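Local structure of O-methyltransferase, putative (Bacillus cereus, 3DUW) at residues G83-T88 with E129-F134; S122-E127 with F150-K155; V17-D22 with S43-K48; G165-R170 with G212-I217; K48-L53 with I74-G79. The protein probably transfers a methyl group from S-adenosyl-L-methionine to a hydroxyl oxygen of its substrate, and is seen here with the product S-adenosyl-L-homocysteine bound. One frame throughout, in Å; residues are numbered along the deposited sequence.

The five contacts spread over a seven-stranded Rossmann-like methyltransferase fold and its dimer interface. Contacts 3, 4 and 5 are buried and all touch the second subunit; contact 1 is partly buried and contact 2 lies at the surface. Helix 44-57 serves both contact 3 and contact 5, which share Lys48 and are tied by a salt bridge between Asp22 and Arg78. Contacts 1 and 2 meet through Ile126, which packs on Tyr131, Phe134 and Val87. Contact 4 alone pairs two strands, and its chemistry is mostly hydrogen bonding; contacts 1 and 5 rest on aromatic and aliphatic packing, while contact 2 adds a salt bridge whose hydrogen bond is weak and contact 3 a lysine-carbonyl bond.

Contact 1: residues G83-T88 with E129-F134; sequences GGRVVT and EKYEPF
The guanidinium of Arg85 crosses the Tyr131 ring obliquely with the two planes 36° apart, too tilted for a stack. Tyr131 CD1 sits over one face of the guanidinium, and Arg85 NH2 is 3.9 Å from it. At the guanidinium edge, near its plane, Glu132 N lies 3.4 Å from Arg85 NH2, but both are donors and do not bond. Glu132 adds aliphatic contact, its CG 3.8 Å from Arg85 NH2, while its bent chain leaves carboxylate oxygen OE2 5.1 Å from that nitrogen, probably only a long-range attraction. Arg85 belongs to strand 85-90 of the Rossmann-like sheet, and residues 129-134 form the loop from helix 119-128 into strand 136-139, so the loop folds over side chains from one face of the sheet. Two residues along the strand, Val87 points toward the loop as well. A chi1 of 175° sets its CG2 anti to the carbonyl carbon, touching both rings, 3.8 Å from Tyr131 CE1 and 4.1 Å from Phe134 CE1. It meets Tyr131 obliquely but Phe134 at the ring edge. Beyond the loop, Tyr131 OH is hydrogen-bonded to Glu113, and Ile126 packs against Val87 and both rings.

Contact 2: residues S122-E127 with F150-K155; sequences SLQQIE and FEWALK
Trp152 lays one face of its indole against Leu123 and has the largest share of the buried surface. Leu123 CB stands over the five-membered ring, 3.8 Å from its centroid and 13° off the normal, a CH-pi contact. Leu123 CD1 touches the same ring at CG, 3.7 Å away, and the backbone N of Gln124 lies over that face too, displaced toward the rim. Leu123 and Trp152 belong to helices 119-128 and 146-155, on one side of the Rossmann-like sheet. Their segments 122-127 and 150-155 run nearly parallel, 11° apart, and with the axes of these segments 11.1 Å apart the indole largely spans the gap between them. On the sheet side, Leu123 also packs on Leu89 of strand 85-90. Glu127, one turn along from Leu123, comes to the indole edge, its OE1 3.4 Å from Trp152 CH2. Lys155 NZ makes a salt bridge with Glu127 OE1, a weak hydrogen bond of 3.2 Å.

Contact 3: residues V17-D22 with S43-K48; sequences VLIPKD and SPTQGK
Ile19 and Lys48 slide past one another in opposite directions, Ile19 CG1 lying 3.8 Å from Lys48 CD. The lysine is extended throughout, a chi1 of -170° turning CG away from its own N, and this carries NZ along the isoleucine to Leu18 O, where it donates a hydrogen bond of 2.9 Å. The ammonium comes in 23° from the carbonyl plane, and has a second, weak bond to Ala202 O of the second subunit. Because Leu18 ends helix 4-18, its carbonyl is probably a favourable place for a positive charge, lying at the negative end of the helix dipole. Further out on the isoleucine, CD1 reaches the first turn of the other helix: it is 3.7 Å from Pro44 O and 4.1 Å from Thr45 CG2, with Pro44 CB also in apolar contact.

That first turn is fixed by a capping box. Ser43, at the N-cap, accepts through OG from Gln46 N at 3.2 Å, and Ser43 N donates back to Gln46 OE1 at 3.0 Å, from above the amide carbonyl plane. On the other segment, Asp22 caps helix 23-34 at Leu25 N and makes a salt bridge with Arg78.

The contact thus joins the end of helix 4-18 to the start of helix 44-57; Trp75 of helix 71-77 packs on both Ile19 and Lys48, and strand 200-209 of the second subunit adds Thr203, bonded to Thr45 O.

Contact 4: residues G165-R170 with G212-I217; sequences GDNVVR and GYDGFI
Strands 162-166 and 214-221 pair antiparallel in the methyltransferase sheet, and past their pairing the chain after the first strand curls back over the second. Gly165 and Ile217 form a hydrogen-bonded pair, Gly165 N to Ile217 O and Ile217 N to Gly165 O both at 2.9 Å. The side chain of Asp166, on the same segment as Gly165, is about 6 Å from the bound S-adenosyl-L-homocysteine. Beyond the pair the loop is held by Asp214. Asp214 OD1 accepts two backbone donors, Arg170 N at 2.8 Å from above the carboxylate plane and Val169 N at 3.2 Å nearly in line with the C-O bond. Asn167 ND2 meets Asp214 OD2 at 2.9 Å, out of the carboxylate plane on the face opposite the one used by Arg170 N, although the bond lies in the plane of the amide. Val168 N donates a hydrogen bond to Gly215 O (3.0 Å). Val169 packs its CG1 3.7 Å from Tyr213 CE1, and its CG2 lies close over Gly215 CA. Val168 CG2 rests against Ile217 CG1. A water bonded to Asp166 OD1 also reaches Gly215 O weakly. Outside, Tyr213 OH bonds to Gln206, and its ring meets Trp7 of the second subunit edge-to-face. Three N-H donors on one carboxylate would favour the ionised form of Asp214 and pin the chain at 167-170.

Contact 5: residues K48-L53 with I74-G79; sequences KFLQLL and IWLARG
Trp75 receives the backbone of Lys48 over one face of its indole: Lys48 N lies 3.6 Å above the plane, displaced toward the rim, and Lys48 CA is 3.6 Å from Trp75 CE3. The lysine's CB continues over the same six-membered ring, 3.6 Å from CZ3, before the rest of the chain leads away to Leu18. Gln51 comes to the tryptophan from another direction, though the placement of its amide is doubtful and the contact rests on CB and CG. With chi1 at -177° its CG lies on the far side of CB from the backbone N, and the glutamine runs over the backbone of Trp75 to Gly79, CB 3.2 Å from Trp75 O and CG 3.9 Å from Gly79 CA. At Gly79 the chains come close, its CA 4.7 Å from that of Gln51.

Helices 44-57 and 71-77 pack beside each other on one face of the Rossmann-like sheet. On the sheet side, Leu50 CB meets Leu76 CD2 at 3.8 Å, and both leucines rest on Phe138 of strand 136-139. The other side is looser and partly exposed: Arg78 covers little of helix 44-57, and its extended side chain turns away from Gln51 to a salt bridge with Asp22.

Contact 1: residues G83-T88 with E129-F134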
# COMPACT_ATOMS: atom_id res chain seq x y z
N GLY A 83 -22.75 7.50 4.43
CA GLY A 83 -22.75 8.35 5.59
C GLY A 83 -21.47 8.11 6.37
O GLY A 83 -21.47 8.05 7.59
N GLY A 84 -20.37 7.95 5.63
CA GLY A 84 -19.09 7.69 6.26
C GLY A 84 -18.63 8.85 7.12
O GLY A 84 -19.04 9.99 6.91
N ARG A 85 -17.79 8.56 8.10
CA ARG A 85 -17.29 9.60 8.98
C ARG A 85 -15.85 9.38 9.38
O ARG A 85 -15.32 8.27 9.31
CB ARG A 85 -18.16 9.68 10.24
CG ARG A 85 -18.23 8.39 11.05
CD ARG A 85 -19.02 8.59 12.34
NE ARG A 85 -19.13 7.37 13.14
CZ ARG A 85 -19.75 7.30 14.31
NH1 ARG A 85 -20.31 8.38 14.83
NH2 ARG A 85 -19.80 6.15 14.97
N VAL A 86 -15.21 10.48 9.79
CA VAL A 86 -13.83 10.46 10.25
C VAL A 86 -13.79 11.17 11.59
O VAL A 86 -14.39 12.23 11.77
CB VAL A 86 -12.88 11.24 9.31
CG1 VAL A 86 -11.46 11.21 9.87
CG2 VAL A 86 -12.92 10.66 7.91
N VAL A 87 -13.10 10.56 12.55
CA VAL A 87 -12.91 11.14 13.86
C VAL A 87 -11.39 11.25 13.96
O VAL A 87 -10.69 10.24 13.88
CB VAL A 87 -13.43 10.23 14.99
CG1 VAL A 87 -13.09 10.85 16.34
CG2 VAL A 87 -14.93 10.04 14.86
N THR A 88 -10.89 12.47 14.11
CA THR A 88 -9.45 12.68 14.20
C THR A 88 -9.07 13.37 15.51
O THR A 88 -9.76 14.27 15.98
CB THR A 88 -8.94 13.47 12.96
OG1 THR A 88 -7.52 13.56 13.00
CG2 THR A 88 -9.56 14.86 12.90
N GLU A 129 -18.23 6.86 25.05
CA GLU A 129 -19.33 7.26 24.19
C GLU A 129 -19.68 6.04 23.34
O GLU A 129 -18.90 5.09 23.29
CB GLU A 129 -18.91 8.47 23.35
CG GLU A 129 -18.82 9.75 24.19
CD GLU A 129 -18.00 10.86 23.55
OE1 GLU A 129 -18.19 11.12 22.34
OE2 GLU A 129 -17.19 11.49 24.26
N LYS A 130 -20.83 6.04 22.69
CA LYS A 130 -21.23 4.88 21.90
C LYS A 130 -20.78 4.85 20.44
O LYS A 130 -21.58 4.59 19.55
CB LYS A 130 -22.75 4.70 21.98
CG LYS A 130 -23.22 4.11 23.31
CD LYS A 130 -24.71 4.33 23.53
CE LYS A 130 -25.00 5.76 23.96
NZ LYS A 130 -24.52 6.77 22.97
N TYR A 131 -19.50 5.11 20.20
CA TYR A 131 -18.98 5.09 18.84
C TYR A 131 -18.97 3.67 18.30
O TYR A 131 -18.69 2.72 19.04
CB TYR A 131 -17.55 5.64 18.79
CG TYR A 131 -17.46 7.15 18.79
CD1 TYR A 131 -17.53 7.87 17.59
CD2 TYR A 131 -17.34 7.86 19.98
CE1 TYR A 131 -17.48 9.26 17.59
CE2 TYR A 131 -17.29 9.25 19.99
CZ TYR A 131 -17.36 9.94 18.79
OH TYR A 131 -17.32 11.31 18.82
N GLU A 132 -19.31 3.53 17.03
CA GLU A 132 -19.30 2.22 16.40
C GLU A 132 -17.84 1.86 16.18
O GLU A 132 -16.97 2.73 16.22
CB GLU A 132 -20.03 2.27 15.06
CG GLU A 132 -21.46 2.77 15.16
CD GLU A 132 -22.28 1.98 16.16
OE1 GLU A 132 -22.44 0.75 15.95
OE2 GLU A 132 -22.76 2.57 17.15
N PRO A 133 -17.54 0.57 15.97
CA PRO A 133 -16.15 0.18 15.75
C PRO A 133 -15.61 0.90 14.52
O PRO A 133 -16.35 1.19 13.58
CB PRO A 133 -16.24 -1.33 15.53
CG PRO A 133 -17.40 -1.71 16.40
CD PRO A 133 -18.41 -0.62 16.09
N PHE A 134 -14.31 1.20 14.53
CA PHE A 134 -13.68 1.87 13.40
C PHE A 134 -13.15 0.83 12.42
O PHE A 134 -12.49 -0.14 12.82
CB PHE A 134 -12.55 2.76 13.90
CG PHE A 134 -13.02 3.91 14.74
CD1 PHE A 134 -13.64 5.01 14.14
CD2 PHE A 134 -12.90 3.89 16.12
CE1 PHE A 134 -14.12 6.07 14.91
CE2 PHE A 134 -13.38 4.94 16.90
CZ PHE A 134 -13.99 6.03 16.29

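Contact 2: residues S122-E127 with F150-K155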
# COMPACT_ATOMS: atom_id res chain seq x y z
N SER A 122 -8.79 11.25 24.74
CA SER A 122 -9.90 11.22 23.80
C SER A 122 -10.32 9.80 23.45
O SER A 122 -11.51 9.54 23.25
CB SER A 122 -9.53 11.98 22.52
OG SER A 122 -9.34 13.36 22.79
N LEU A 123 -9.36 8.88 23.37
CA LEU A 123 -9.68 7.50 23.03
C LEU A 123 -10.56 6.86 24.11
O LEU A 123 -11.47 6.09 23.80
CB LEU A 123 -8.38 6.70 22.84
CG LEU A 123 -7.64 7.08 21.55
CD1 LEU A 123 -6.20 6.61 21.60
CD2 LEU A 123 -8.36 6.48 20.35
N GLN A 124 -10.30 7.20 25.37
CA GLN A 124 -11.09 6.68 26.48
C GLN A 124 -12.51 7.24 26.38
O GLN A 124 -13.48 6.54 26.63
CB GLN A 124 -10.46 7.08 27.81
CG GLN A 124 -11.18 6.53 29.04
CD GLN A 124 -11.34 5.02 28.99
OE1 GLN A 124 -12.34 4.51 28.49
NE2 GLN A 124 -10.35 4.31 29.50
N GLN A 125 -12.61 8.52 26.01
CA GLN A 125 -13.90 9.17 25.86
C GLN A 125 -14.69 8.52 24.73
O GLN A 125 -15.90 8.29 24.85
CB GLN A 125 -13.72 10.66 25.56
CG GLN A 125 -13.14 11.46 26.72
CD GLN A 125 -12.91 12.91 26.36
OE1 GLN A 125 -13.82 13.60 25.90
NE2 GLN A 125 -11.69 13.39 26.57
N ILE A 126 -14.01 8.23 23.63
CA ILE A 126 -14.64 7.61 22.47
C ILE A 126 -15.24 6.26 22.86
O ILE A 126 -16.33 5.91 22.42
CB ILE A 126 -13.63 7.45 21.32
CG1 ILE A 126 -13.30 8.83 20.74
CG2 ILE A 126 -14.18 6.54 20.24
CD1 ILE A 126 -12.17 8.85 19.73
N GLU A 127 -14.52 5.50 23.68
CA GLU A 127 -15.02 4.20 24.12
C GLU A 127 -16.23 4.43 25.03
O GLU A 127 -17.26 3.76 24.89
CB GLU A 127 -13.95 3.43 24.88
CG GLU A 127 -14.49 2.18 25.56
CD GLU A 127 -13.41 1.30 26.14
OE1 GLU A 127 -12.58 1.80 26.93
OE2 GLU A 127 -13.39 0.10 25.80
N PHE A 150 -1.80 1.54 19.44
CA PHE A 150 -2.08 0.26 18.79
C PHE A 150 -3.07 -0.54 19.64
O PHE A 150 -4.02 -1.12 19.12
CB PHE A 150 -0.79 -0.55 18.61
CG PHE A 150 -1.02 -1.95 18.12
CD1 PHE A 150 -1.72 -2.19 16.93
CD2 PHE A 150 -0.56 -3.04 18.85
CE1 PHE A 150 -1.96 -3.49 16.49
CE2 PHE A 150 -0.79 -4.35 18.41
CZ PHE A 150 -1.49 -4.57 17.23
N GLU A 151 -2.85 -0.55 20.96
CA GLU A 151 -3.76 -1.27 21.84
C GLU A 151 -5.16 -0.67 21.77
O GLU A 151 -6.15 -1.40 21.77
CB GLU A 151 -3.23 -1.25 23.28
CG GLU A 151 -1.98 -2.11 23.47
CD GLU A 151 -2.23 -3.57 23.15
OE1 GLU A 151 -3.21 -4.14 23.68
OE2 GLU A 151 -1.45 -4.17 22.38
N TRP A 152 -5.25 0.66 21.71
CA TRP A 152 -6.54 1.31 21.61
C TRP A 152 -7.18 1.01 20.26
O TRP A 152 -8.39 0.81 20.16
CB TRP A 152 -6.41 2.83 21.79
CG TRP A 152 -6.56 3.27 23.20
CD1 TRP A 152 -5.60 3.81 24.00
CD2 TRP A 152 -7.75 3.19 24.00
NE1 TRP A 152 -6.11 4.08 25.25
CE2 TRP A 152 -7.43 3.71 25.27
CE3 TRP A 152 -9.05 2.73 23.76
CZ2 TRP A 152 -8.37 3.78 26.31
CZ3 TRP A 152 -9.98 2.80 24.79
CH2 TRP A 152 -9.63 3.33 26.05
N ALA A 153 -6.36 0.98 19.21
CA ALA A 153 -6.86 0.69 17.88
C ALA A 153 -7.52 -0.69 17.86
O ALA A 153 -8.61 -0.86 17.34
CB ALA A 153 -5.72 0.74 16.86
N LEU A 154 -6.84 -1.67 18.45
CA LEU A 154 -7.35 -3.03 18.51
C LEU A 154 -8.66 -3.05 19.29
O LEU A 154 -9.63 -3.70 18.90
CB LEU A 154 -6.34 -3.94 19.21
CG LEU A 154 -5.90 -5.22 18.50
CD1 LEU A 154 -5.21 -6.13 19.51
CD2 LEU A 154 -7.10 -5.92 17.89
N LYS A 155 -8.67 -2.32 20.41
CA LYS A 155 -9.83 -2.24 21.28
C LYS A 155 -11.05 -1.64 20.59
O LYS A 155 -12.18 -2.07 20.81
CB LYS A 155 -9.47 -1.42 22.52
CG LYS A 155 -10.46 -1.50 23.67
CD LYS A 155 -9.91 -0.76 24.89
CE LYS A 155 -10.77 -0.99 26.12
NZ LYS A 155 -10.21 -0.33 27.33

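Contact 3: residues V17-D22 with S43-K48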
# COMPACT_ATOMS: atom_id res chain seq x y z
N VAL A 17 1.63 13.49 -12.96
CA VAL A 17 0.85 12.66 -13.86
C VAL A 17 -0.39 12.01 -13.26
O VAL A 17 -1.44 11.98 -13.90
CB VAL A 17 1.74 11.55 -14.49
CG1 VAL A 17 2.90 12.17 -15.23
CG2 VAL A 17 2.24 10.60 -13.41
N LEU A 18 -0.29 11.50 -12.03
CA LEU A 18 -1.40 10.80 -11.41
C LEU A 18 -2.33 11.58 -10.49
O LEU A 18 -3.41 11.09 -10.15
CB LEU A 18 -0.88 9.58 -10.64
CG LEU A 18 -0.05 8.55 -11.41
CD1 LEU A 18 0.32 7.41 -10.48
CD2 LEU A 18 -0.85 8.02 -12.59
N ILE A 19 -1.92 12.77 -10.06
CA ILE A 19 -2.74 13.54 -9.15
C ILE A 19 -3.09 14.91 -9.72
O ILE A 19 -2.27 15.83 -9.71
CB ILE A 19 -2.03 13.71 -7.79
CG1 ILE A 19 -1.64 12.33 -7.24
CG2 ILE A 19 -2.94 14.43 -6.80
CD1 ILE A 19 -0.86 12.37 -5.93
N PRO A 20 -4.32 15.07 -10.23
CA PRO A 20 -4.75 16.35 -10.81
C PRO A 20 -4.57 17.50 -9.82
O PRO A 20 -4.71 17.32 -8.60
CB PRO A 20 -6.22 16.10 -11.14
CG PRO A 20 -6.23 14.64 -11.49
CD PRO A 20 -5.37 14.04 -10.39
N LYS A 21 -4.27 18.68 -10.34
CA LYS A 21 -4.08 19.86 -9.51
C LYS A 21 -5.31 20.06 -8.63
O LYS A 21 -6.44 19.87 -9.08
CB LYS A 21 -3.85 21.09 -10.39
CG LYS A 21 -2.52 21.07 -11.14
CD LYS A 21 -1.33 21.15 -10.19
CE LYS A 21 -0.01 21.01 -10.93
NZ LYS A 21 0.18 22.07 -11.96
N ASP A 22 -5.08 20.42 -7.37
CA ASP A 22 -6.16 20.62 -6.42
C ASP A 22 -5.92 21.92 -5.64
O ASP A 22 -5.16 21.93 -4.68
CB ASP A 22 -6.22 19.44 -5.44
CG ASP A 22 -7.46 19.46 -4.58
OD1 ASP A 22 -7.87 20.55 -4.13
OD2 ASP A 22 -8.02 18.37 -4.33
N SER A 43 2.76 13.15 2.36
CA SER A 43 3.02 13.69 1.03
C SER A 43 1.76 13.48 0.19
O SER A 43 0.86 12.72 0.58
CB SER A 43 4.17 12.94 0.37
OG SER A 43 3.77 11.62 0.05
N PRO A 44 1.66 14.16 -0.96
CA PRO A 44 0.47 13.98 -1.79
C PRO A 44 0.25 12.53 -2.23
O PRO A 44 -0.89 12.05 -2.24
CB PRO A 44 0.74 14.91 -2.97
CG PRO A 44 1.55 16.01 -2.36
CD PRO A 44 2.51 15.25 -1.47
N THR A 45 1.32 11.84 -2.61
CA THR A 45 1.20 10.46 -3.06
C THR A 45 0.80 9.54 -1.91
O THR A 45 0.09 8.55 -2.11
CB THR A 45 2.51 9.95 -3.71
OG1 THR A 45 3.61 10.19 -2.84
CG2 THR A 45 2.74 10.67 -5.04
N GLN A 46 1.27 9.85 -0.70
CA GLN A 46 0.91 9.07 0.48
C GLN A 46 -0.56 9.35 0.81
O GLN A 46 -1.30 8.44 1.19
CB GLN A 46 1.79 9.44 1.67
CG GLN A 46 3.24 9.03 1.51
CD GLN A 46 4.14 9.62 2.58
OE1 GLN A 46 3.72 10.47 3.36
NE2 GLN A 46 5.39 9.17 2.60
N GLY A 47 -0.96 10.61 0.69
CA GLY A 47 -2.35 10.95 0.95
C GLY A 47 -3.27 10.21 0.01
O GLY A 47 -4.30 9.68 0.43
N LYS A 48 -2.92 10.16 -1.27
CA LYS A 48 -3.77 9.47 -2.22
C LYS A 48 -3.77 7.97 -1.95
O LYS A 48 -4.77 7.30 -2.18
CB LYS A 48 -3.36 9.74 -3.66
CG LYS A 48 -4.39 9.21 -4.64
CD LYS A 48 -4.27 9.84 -6.00
CE LYS A 48 -5.44 9.41 -6.88
NZ LYS A 48 -5.34 10.01 -8.23

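Contact 4: residues G165-R170 with G212-I217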
# COMPACT_ATOMS: atom_id res chain seq x y z
N GLY A 165 0.16 2.58 10.13
CA GLY A 165 1.03 3.31 11.04
C GLY A 165 2.09 3.99 10.19
O GLY A 165 2.88 3.32 9.53
N ASP A 166 2.10 5.32 10.19
CA ASP A 166 3.06 6.07 9.39
C ASP A 166 4.37 6.32 10.13
O ASP A 166 4.43 6.23 11.36
CB ASP A 166 2.43 7.42 8.99
CG ASP A 166 3.19 8.13 7.88
OD1 ASP A 166 3.83 7.45 7.05
OD2 ASP A 166 3.11 9.38 7.82
N ASN A 167 5.42 6.61 9.36
CA ASN A 167 6.73 6.96 9.89
C ASN A 167 7.33 5.90 10.81
O ASN A 167 7.78 6.20 11.92
CB ASN A 167 6.63 8.30 10.62
CG ASN A 167 5.87 9.34 9.81
OD1 ASN A 167 4.81 9.82 10.22
ND2 ASN A 167 6.41 9.69 8.65
N VAL A 168 7.36 4.66 10.33
CA VAL A 168 7.89 3.57 11.14
C VAL A 168 9.23 3.00 10.68
O VAL A 168 9.58 1.88 11.04
CB VAL A 168 6.85 2.44 11.27
CG1 VAL A 168 5.61 2.96 11.99
CG2 VAL A 168 6.48 1.90 9.89
N VAL A 169 9.97 3.76 9.88
CA VAL A 169 11.29 3.35 9.40
C VAL A 169 12.30 4.42 9.82
O VAL A 169 13.41 4.10 10.25
CB VAL A 169 11.30 3.13 7.87
CG1 VAL A 169 12.73 3.00 7.36
CG2 VAL A 169 10.52 1.86 7.55
N ARG A 170 11.88 5.67 9.70
CA ARG A 170 12.67 6.83 10.13
C ARG A 170 14.15 6.82 9.73
O ARG A 170 15.04 6.74 10.58
CB ARG A 170 12.51 6.97 11.64
CG ARG A 170 11.08 6.67 12.12
CD ARG A 170 10.88 6.97 13.60
NE ARG A 170 10.92 8.41 13.88
CZ ARG A 170 9.90 9.24 13.72
NH1 ARG A 170 8.72 8.81 13.29
NH2 ARG A 170 10.05 10.53 13.99
N GLY A 212 11.69 12.11 2.25
CA GLY A 212 12.88 11.39 2.62
C GLY A 212 12.67 9.89 2.68
O GLY A 212 11.75 9.35 2.06
N TYR A 213 13.51 9.23 3.46
CA TYR A 213 13.48 7.78 3.62
C TYR A 213 12.74 7.42 4.90
O TYR A 213 13.18 7.75 6.00
CB TYR A 213 14.94 7.29 3.63
CG TYR A 213 15.20 5.88 4.09
CD1 TYR A 213 14.32 4.84 3.79
CD2 TYR A 213 16.36 5.58 4.80
CE1 TYR A 213 14.59 3.53 4.20
CE2 TYR A 213 16.64 4.29 5.20
CZ TYR A 213 15.76 3.27 4.90
OH TYR A 213 16.05 2.00 5.33
N ASP A 214 11.60 6.76 4.75
CA ASP A 214 10.77 6.37 5.89
C ASP A 214 9.99 5.10 5.52
O ASP A 214 10.51 4.24 4.82
CB ASP A 214 9.81 7.51 6.24
CG ASP A 214 9.47 7.58 7.72
OD1 ASP A 214 9.57 6.54 8.42
OD2 ASP A 214 9.09 8.67 8.19
N GLY A 215 8.75 4.99 5.97
CA GLY A 215 7.98 3.81 5.66
C GLY A 215 6.72 3.70 6.50
O GLY A 215 6.50 4.49 7.42
N PHE A 216 5.90 2.71 6.20
CA PHE A 216 4.66 2.51 6.92
C PHE A 216 4.31 1.06 7.15
O PHE A 216 4.76 0.16 6.43
CB PHE A 216 3.49 3.17 6.17
CG PHE A 216 3.14 2.48 4.87
CD1 PHE A 216 3.90 2.68 3.72
CD2 PHE A 216 2.04 1.62 4.80
CE1 PHE A 216 3.58 2.04 2.53
CE2 PHE A 216 1.71 0.97 3.61
CZ PHE A 216 2.49 1.18 2.47
N ILE A 217 3.51 0.84 8.19
CA ILE A 217 3.02 -0.48 8.53
C ILE A 217 1.55 -0.54 8.09
O ILE A 217 0.81 0.44 8.22
CB ILE A 217 3.09 -0.73 10.06
CG1 ILE A 217 4.48 -1.24 10.44
CG2 ILE A 217 2.00 -1.71 10.49
CD1 ILE A 217 4.76 -1.22 11.94
O HOH W 1 6.40 7.56 6.08

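Contact 5: residues K48-L53 with I74-G79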
# COMPACT_ATOMS: atom_id res chain seq x y z
N LYS A 48 -2.92 10.16 -1.27
CA LYS A 48 -3.77 9.47 -2.22
C LYS A 48 -3.77 7.97 -1.95
O LYS A 48 -4.77 7.30 -2.18
CB LYS A 48 -3.36 9.74 -3.66
CG LYS A 48 -4.39 9.21 -4.64
CD LYS A 48 -4.27 9.84 -6.00
CE LYS A 48 -5.44 9.41 -6.88
NZ LYS A 48 -5.34 10.01 -8.23
N PHE A 49 -2.65 7.45 -1.47
CA PHE A 49 -2.57 6.03 -1.13
C PHE A 49 -3.62 5.77 -0.05
O PHE A 49 -4.36 4.79 -0.11
CB PHE A 49 -1.18 5.68 -0.59
CG PHE A 49 -1.08 4.27 -0.09
CD1 PHE A 49 -0.88 3.21 -0.97
CD2 PHE A 49 -1.22 4.00 1.27
CE1 PHE A 49 -0.83 1.90 -0.50
CE2 PHE A 49 -1.18 2.69 1.74
CZ PHE A 49 -0.98 1.64 0.86
N LEU A 50 -3.67 6.64 0.96
CA LEU A 50 -4.64 6.47 2.03
C LEU A 50 -6.07 6.55 1.50
O LEU A 50 -6.92 5.73 1.85
CB LEU A 50 -4.44 7.53 3.11
CG LEU A 50 -3.16 7.39 3.95
CD1 LEU A 50 -3.02 8.61 4.83
CD2 LEU A 50 -3.21 6.12 4.79
N GLN A 51 -6.35 7.54 0.66
CA GLN A 51 -7.68 7.69 0.10
C GLN A 51 -8.10 6.43 -0.66
O GLN A 51 -9.20 5.93 -0.48
CB GLN A 51 -7.71 8.88 -0.85
CG GLN A 51 -9.06 9.18 -1.45
CD GLN A 51 -9.01 10.37 -2.36
OE1 GLN A 51 -8.47 10.30 -3.46
NE2 GLN A 51 -9.54 11.49 -1.90
N LEU A 52 -7.21 5.94 -1.50
CA LEU A 52 -7.51 4.74 -2.28
C LEU A 52 -7.70 3.52 -1.39
O LEU A 52 -8.59 2.71 -1.65
CB LEU A 52 -6.39 4.49 -3.30
CG LEU A 52 -6.32 5.54 -4.43
CD1 LEU A 52 -5.06 5.33 -5.25
CD2 LEU A 52 -7.57 5.45 -5.31
N LEU A 53 -6.90 3.39 -0.34
CA LEU A 53 -7.05 2.24 0.54
C LEU A 53 -8.41 2.29 1.24
O LEU A 53 -9.05 1.26 1.44
CB LEU A 53 -5.92 2.19 1.57
CG LEU A 53 -5.75 0.84 2.27
CD1 LEU A 53 -5.53 -0.27 1.25
CD2 LEU A 53 -4.59 0.92 3.25
N ILE A 74 -8.30 15.15 5.08
CA ILE A 74 -9.07 15.43 3.87
C ILE A 74 -8.95 14.28 2.86
O ILE A 74 -9.94 13.86 2.26
CB ILE A 74 -8.60 16.76 3.25
CG1 ILE A 74 -9.05 17.92 4.15
CG2 ILE A 74 -9.16 16.92 1.84
CD1 ILE A 74 -8.40 19.25 3.84
N TRP A 75 -7.74 13.75 2.69
CA TRP A 75 -7.55 12.63 1.78
C TRP A 75 -8.38 11.44 2.25
O TRP A 75 -9.03 10.77 1.44
CB TRP A 75 -6.08 12.20 1.72
CG TRP A 75 -5.20 13.06 0.85
CD1 TRP A 75 -4.27 13.97 1.27
CD2 TRP A 75 -5.13 13.05 -0.58
NE1 TRP A 75 -3.63 14.52 0.19
CE2 TRP A 75 -4.13 13.97 -0.96
CE3 TRP A 75 -5.81 12.34 -1.58
CZ2 TRP A 75 -3.80 14.20 -2.30
CZ3 TRP A 75 -5.48 12.57 -2.91
CH2 TRP A 75 -4.48 13.50 -3.26
N LEU A 76 -8.36 11.17 3.55
CA LEU A 76 -9.12 10.06 4.11
C LEU A 76 -10.62 10.26 3.95
O LEU A 76 -11.33 9.36 3.50
CB LEU A 76 -8.79 9.90 5.60
CG LEU A 76 -7.38 9.39 5.94
CD1 LEU A 76 -7.10 9.59 7.42
CD2 LEU A 76 -7.28 7.92 5.58
N ALA A 77 -11.09 11.45 4.29
CA ALA A 77 -12.52 11.76 4.19
C ALA A 77 -13.02 11.66 2.75
O ALA A 77 -14.15 11.23 2.51
CB ALA A 77 -12.79 13.15 4.74
N ARG A 78 -12.18 12.04 1.80
CA ARG A 78 -12.58 11.97 0.40
C ARG A 78 -12.71 10.55 -0.11
O ARG A 78 -13.20 10.32 -1.22
CB ARG A 78 -11.61 12.78 -0.45
CG ARG A 78 -11.79 14.27 -0.30
CD ARG A 78 -10.77 15.05 -1.11
NE ARG A 78 -11.10 16.46 -1.16
CZ ARG A 78 -10.36 17.38 -1.77
NH1 ARG A 78 -9.24 17.03 -2.38
NH2 ARG A 78 -10.75 18.65 -1.78
N GLY A 79 -12.26 9.58 0.69
CA GLY A 79 -12.37 8.19 0.29
C GLY A 79 -13.69 7.58 0.73
O GLY A 79 -14.02 6.46 0.33